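Local coordinates for aminopeptidase-like protein (Chaetomium thermophilum, PDB 5JM6), which probably acts as a zinc-dependent aminopeptidase of the M18 family, assembling as a dodecamer and linked to the Cvt pathway of selective autophagy, at residues Asp91-Lys96 against Pro355-Arg360; Lys102-Thr105 against Ser111-Ala114. All coordinates share one frame; numbering follows the deposited sequence.

Contact 1 of 2, residues Asp91-Lys96 against Pro355-Arg360; sequences DSWTGK and PITIER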
loop_
_atom_site.group_PDB
_atom_site.type_symbol
_atom_site.label_atom_id
_atom_site.label_comp_id
_atom_site.label_asym_id
_atom_site.label_seq_id
_atom_site.Cartn_x
_atom_site.Cartn_y
_atom_site.Cartn_z
ATOM N N ASP A 91 32.923 2.595 -57.993
ATOM C CA ASP A 91 33.189 3.159 -59.317
ATOM C C ASP A 91 32.823 4.640 -59.423
ATOM O O ASP A 91 31.982 5.139 -58.676
ATOM C CB ASP A 91 32.447 2.370 -60.393
ATOM C CG ASP A 91 32.759 0.889 -60.346
ATOM O OD1 ASP A 91 32.000 0.108 -60.955
ATOM O OD2 ASP A 91 33.752 0.505 -59.692
ATOM N N SER A 92 33.461 5.334 -60.359
ATOM C CA SER A 92 33.109 6.717 -60.661
ATOM C C SER A 92 31.891 6.769 -61.581
ATOM O O SER A 92 31.838 6.058 -62.585
ATOM C CB SER A 92 34.294 7.441 -61.303
ATOM O OG SER A 92 33.966 8.783 -61.618
ATOM N N TRP A 93 30.897 7.580 -61.222
ATOM C CA TRP A 93 29.714 7.738 -62.065
ATOM C C TRP A 93 29.758 8.976 -62.947
ATOM O O TRP A 93 28.886 9.155 -63.796
ATOM C CB TRP A 93 28.437 7.830 -61.223
ATOM C CG TRP A 93 28.285 6.822 -60.139
ATOM C CD1 TRP A 93 28.989 5.665 -59.979
ATOM C CD2 TRP A 93 27.364 6.888 -59.045
ATOM N NE1 TRP A 93 28.561 5.005 -58.853
ATOM C CE2 TRP A 93 27.564 5.736 -58.261
ATOM C CE3 TRP A 93 26.388 7.810 -58.653
ATOM C CZ2 TRP A 93 26.823 5.480 -57.109
ATOM C CZ3 TRP A 93 25.654 7.554 -57.509
ATOM C CH2 TRP A 93 25.876 6.400 -56.750
ATOM N N THR A 94 30.768 9.823 -62.763
ATOM C CA THR A 94 30.703 11.182 -63.301
ATOM C C THR A 94 30.606 11.215 -64.825
ATOM O O THR A 94 30.252 12.243 -65.401
ATOM C CB THR A 94 31.908 12.034 -62.850
ATOM O OG1 THR A 94 33.120 11.290 -63.020
ATOM C CG2 THR A 94 31.762 12.429 -61.386
ATOM N N GLY A 95 30.943 10.110 -65.481
ATOM C CA GLY A 95 30.641 9.973 -66.893
ATOM C C GLY A 95 29.208 9.580 -67.231
ATOM O O GLY A 95 28.529 10.277 -67.985
ATOM N N LYS A 96 28.730 8.511 -66.592
ATOM C CA LYS A 96 27.634 7.664 -67.100
ATOM C C LYS A 96 26.212 8.175 -67.213
ATOM O O LYS A 96 25.402 7.572 -67.917
ATOM C CB LYS A 96 27.464 6.434 -66.226
ATOM C CG LYS A 96 28.656 5.709 -65.732
ATOM C CD LYS A 96 28.100 4.351 -65.355
ATOM C CE LYS A 96 28.638 3.817 -64.063
ATOM N NZ LYS A 96 29.744 2.913 -64.403
ATOM N N PRO A 355 21.607 11.359 -49.203
ATOM C CA PRO A 355 22.225 12.627 -49.614
ATOM C C PRO A 355 23.468 12.482 -50.495
ATOM O O PRO A 355 23.552 13.175 -51.508
ATOM C CB PRO A 355 22.588 13.279 -48.276
ATOM C CG PRO A 355 21.560 12.771 -47.343
ATOM C CD PRO A 355 21.350 11.337 -47.751
ATOM N N ILE A 356 24.403 11.603 -50.142
ATOM C CA ILE A 356 25.631 11.488 -50.926
ATOM C C ILE A 356 25.333 10.926 -52.318
ATOM O O ILE A 356 25.986 11.297 -53.294
ATOM C CB ILE A 356 26.702 10.620 -50.210
ATOM C CG1 ILE A 356 28.055 10.764 -50.911
ATOM C CG2 ILE A 356 26.286 9.157 -50.138
ATOM C CD1 ILE A 356 29.225 10.269 -50.093
ATOM N N THR A 357 24.330 10.057 -52.414
ATOM C CA THR A 357 23.920 9.513 -53.701
ATOM C C THR A 357 23.368 10.616 -54.594
ATOM O O THR A 357 23.701 10.693 -55.776
ATOM C CB THR A 357 22.865 8.406 -53.538
ATOM O OG1 THR A 357 23.469 7.262 -52.924
ATOM C CG2 THR A 357 22.289 8.006 -54.890
ATOM N N ILE A 358 22.533 11.476 -54.019
ATOM C CA ILE A 358 21.960 12.588 -54.764
ATOM C C ILE A 358 23.052 13.542 -55.238
ATOM O O ILE A 358 23.045 13.974 -56.391
ATOM C CB ILE A 358 20.913 13.345 -53.921
ATOM C CG1 ILE A 358 19.697 12.444 -53.700
ATOM C CG2 ILE A 358 20.515 14.653 -54.590
ATOM C CD1 ILE A 358 18.395 13.170 -53.532
ATOM N N GLU A 359 24.003 13.849 -54.362
ATOM C CA GLU A 359 25.102 14.736 -54.729
ATOM C C GLU A 359 25.913 14.146 -55.878
ATOM O O GLU A 359 26.271 14.851 -56.821
ATOM C CB GLU A 359 26.001 15.016 -53.522
ATOM C CG GLU A 359 25.291 15.755 -52.396
ATOM C CD GLU A 359 26.212 16.112 -51.244
ATOM O OE1 GLU A 359 27.447 16.063 -51.426
ATOM O OE2 GLU A 359 25.698 16.444 -50.154
ATOM N N ARG A 360 26.183 12.846 -55.803
ATOM C CA ARG A 360 26.896 12.151 -56.868
ATOM C C ARG A 360 26.187 12.254 -58.212
ATOM O O ARG A 360 26.820 12.507 -59.238
ATOM C CB ARG A 360 27.072 10.680 -56.519
ATOM C CG ARG A 360 28.208 10.358 -55.592
ATOM C CD ARG A 360 28.892 9.145 -56.164
ATOM N NE ARG A 360 29.282 8.161 -55.167
ATOM C CZ ARG A 360 29.981 7.070 -55.456
ATOM N NH1 ARG A 360 30.365 6.850 -56.707
ATOM N NH2 ARG A 360 30.300 6.205 -54.504
HETATM O O HOH W 1 30.671 9.200 -58.904
#

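Contact 2 of 2, residues Lys102-Thr105 against Ser111-Ala114; sequences KYFT and SIIA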
loop_
_atom_site.group_PDB
_atom_site.type_symbol
_atom_site.label_atom_id
_atom_site.label_comp_id
_atom_site.label_asym_id
_atom_site.label_seq_id
_atom_site.Cartn_x
_atom_site.Cartn_y
_atom_site.Cartn_z
ATOM N N LYS A 102 17.904 4.993 -66.273
ATOM C CA LYS A 102 17.292 4.404 -65.083
ATOM C C LYS A 102 18.336 3.617 -64.296
ATOM O O LYS A 102 19.026 2.762 -64.850
ATOM C CB LYS A 102 16.109 3.512 -65.473
ATOM C CG LYS A 102 15.142 4.179 -66.451
ATOM C CD LYS A 102 13.945 3.308 -66.798
ATOM C CE LYS A 102 14.358 2.003 -67.452
ATOM N NZ LYS A 102 13.172 1.282 -67.993
ATOM N N TYR A 103 18.451 3.911 -63.003
ATOM C CA TYR A 103 19.564 3.399 -62.208
ATOM C C TYR A 103 19.153 2.940 -60.810
ATOM O O TYR A 103 18.038 3.206 -60.360
ATOM C CB TYR A 103 20.652 4.472 -62.096
ATOM C CG TYR A 103 21.030 5.089 -63.424
ATOM C CD1 TYR A 103 21.974 4.489 -64.248
ATOM C CD2 TYR A 103 20.432 6.265 -63.861
ATOM C CE1 TYR A 103 22.315 5.046 -65.467
ATOM C CE2 TYR A 103 20.766 6.828 -65.078
ATOM C CZ TYR A 103 21.709 6.215 -65.877
ATOM O OH TYR A 103 22.045 6.776 -67.088
ATOM N N PHE A 104 20.056 2.228 -60.142
ATOM C CA PHE A 104 19.895 1.916 -58.725
ATOM C C PHE A 104 21.243 1.683 -58.050
ATOM O O PHE A 104 22.235 1.370 -58.708
ATOM C CB PHE A 104 18.990 0.695 -58.520
ATOM C CG PHE A 104 19.619 -0.617 -58.912
ATOM C CD1 PHE A 104 19.509 -1.091 -60.208
ATOM C CD2 PHE A 104 20.297 -1.389 -57.979
ATOM C CE1 PHE A 104 20.075 -2.301 -60.571
ATOM C CE2 PHE A 104 20.868 -2.597 -58.336
ATOM C CZ PHE A 104 20.751 -3.055 -59.632
ATOM N N THR A 105 21.264 1.835 -56.729
ATOM C CA THR A 105 22.470 1.588 -55.947
ATOM C C THR A 105 22.109 0.874 -54.645
ATOM O O THR A 105 20.995 0.999 -54.134
ATOM C CB THR A 105 23.237 2.907 -55.676
ATOM O OG1 THR A 105 23.726 3.422 -56.919
ATOM C CG2 THR A 105 24.429 2.700 -54.743
ATOM N N SER A 111 20.016 -2.084 -48.247
ATOM C CA SER A 111 19.507 -0.747 -48.561
ATOM C C SER A 111 19.614 -0.496 -50.052
ATOM O O SER A 111 20.617 -0.845 -50.670
ATOM C CB SER A 111 20.267 0.339 -47.795
ATOM O OG SER A 111 19.636 0.638 -46.564
ATOM N N ILE A 112 18.585 0.107 -50.633
ATOM C CA ILE A 112 18.590 0.333 -52.068
ATOM C C ILE A 112 17.905 1.643 -52.450
ATOM O O ILE A 112 16.876 2.019 -51.883
ATOM C CB ILE A 112 17.931 -0.853 -52.813
ATOM C CG1 ILE A 112 18.023 -0.664 -54.329
ATOM C CG2 ILE A 112 16.489 -1.055 -52.363
ATOM C CD1 ILE A 112 17.538 -1.854 -55.112
ATOM N N ILE A 113 18.509 2.340 -53.407
ATOM C CA ILE A 113 17.966 3.575 -53.954
ATOM C C ILE A 113 17.853 3.443 -55.466
ATOM O O ILE A 113 18.855 3.241 -56.146
ATOM C CB ILE A 113 18.851 4.787 -53.611
ATOM C CG1 ILE A 113 18.883 5.018 -52.100
ATOM C CG2 ILE A 113 18.367 6.033 -54.341
ATOM C CD1 ILE A 113 19.916 6.030 -51.667
ATOM N N ALA A 114 16.635 3.549 -55.985
ATOM C CA ALA A 114 16.402 3.458 -57.422
ATOM C C ALA A 114 15.800 4.754 -57.944
ATOM O O ALA A 114 14.976 5.375 -57.272
ATOM C CB ALA A 114 15.494 2.283 -57.742
#

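Contact 1 of 2, residues Asp91-Lys96 against Pro355-Arg360
Over one face of the Trp93 indole lies the side chain of Arg360, its guanidinium nearly flat on the ring with the two planes 24° apart and their centres 4.2 Å apart; at the edge of the indole, near its plane, comes the carbonyl oxygen of Thr357. The guanidinium in turn has Trp93 over one face and, in its own plane at the edge, the carbonyl oxygen of Asp91. The two side chains cross at about a right angle, and Arg360 touches the indole along much of its length: Arg360 CB sits 3.6 Å from Trp93 CZ3, and Arg360 CD stands over the six-membered ring as a CH-pi contact, 3.8 Å from its centroid. Arg360 NH1 lies 3.4 Å from Trp93 CE2. Two bends in the arginine chain lay it across the indole and carry its head toward the loop. There Arg360 NH1 donates to Asp91 O at 3.1 Å, almost head-on to the carbonyl, though the N-H itself is bent (139°). A water accepts from both Trp93 N and Arg360 NH1, while Arg360 NH2 binds Ala89 O and Trp93 NE1 turns to Pro88 O. An alanine in place of Trp93 removes the aromatic face, and would probably leave the guanidinium freer to turn, a gap beside helix 353-368 and Pro88 O without its indole donor. The contact thus illustrates how one arginine can gather a loop onto a helix, helped here by a hydrogen bond between Trp93 O and Ser364 OG, with Gly376 of the second subunit also packing on Arg360. Two backbone carbonyls, a water and a pi face put electron-rich groups against a buried cation, which probably offset part of the cost of burying its charge.

Contact 2 of 2, residues Lys102-Thr105 against Ser111-Ala114
Two backbone hydrogen bonds join Thr105 and Ile113, the hydrogen-bonded pair of this antiparallel stretch. Thr105 N donates to Ile113 O at 2.8 Å, approaching 21° out of the carbonyl plane, and Ile113 N returns the bond to Thr105 O at 2.9 Å, straighter and in the plane of the Thr105 carbonyl. Weaker CA-H...O contacts lie alongside: Phe104 CA meets Ile113 O at 3.1 Å, and Ile112 CA meets Thr105 O at 3.2 Å. Each of the two bonded carbonyls therefore also faces a CA-H of the strand opposite.

The segments belong to a beta hairpin, strands 102-107 and 111-117, a worked case of two neighbours in sequence becoming neighbours in a sheet. The hairpin is part of the chain's mixed nine-stranded sheet, where strand 85-86 lies beyond 102-107 and strand 330-336 next to 111-117.

Apolar contacts lie on the face that carries Phe104, Ile112 and Ala114. In the non-hydrogen-bonded pair, Phe104 CB rests 3.9 Å from Ala114 CB. A chi1 of 72° tucks the Phe104 ring back over its own backbone and brings its CD2 to 4.0 Å from Ile112 CD1, an oblique approach; Ile112 reaches it with CG1 extended away from its own N (chi1 -176°). Leu79 of helix 68-81 packs on all three side chains. On the other face, Ile113 lies against Phe353, Leu354 and Thr357 of helix 353-368, while Thr105 OG1 is hydrogen-bonded to Leu87 O.

Contact 2 is nested within the loop closed by contact 1: the chain runs through 91-96, then both strands of the hairpin, and reaches 355-360 later. Their centres are 12 Å apart, and helix 353-368 serves both, carrying Arg360 in the first and covering Ile113 of the second. Direct touches join them: Trp93 CH2 lies 3.7 Å from Thr105 OG1, and Thr357 OG1 lies 4.0 Å from Ile113 CD1. The loop and helix 353-368 pack against the face of the hairpin that carries Thr105 and Ile113, near the 85-86 edge of the mixed sheet. Contact 1 lies away from the zinc sites, near another subunit; at contact 2, the Ser111 side chain is about 14 Å from a bound zinc.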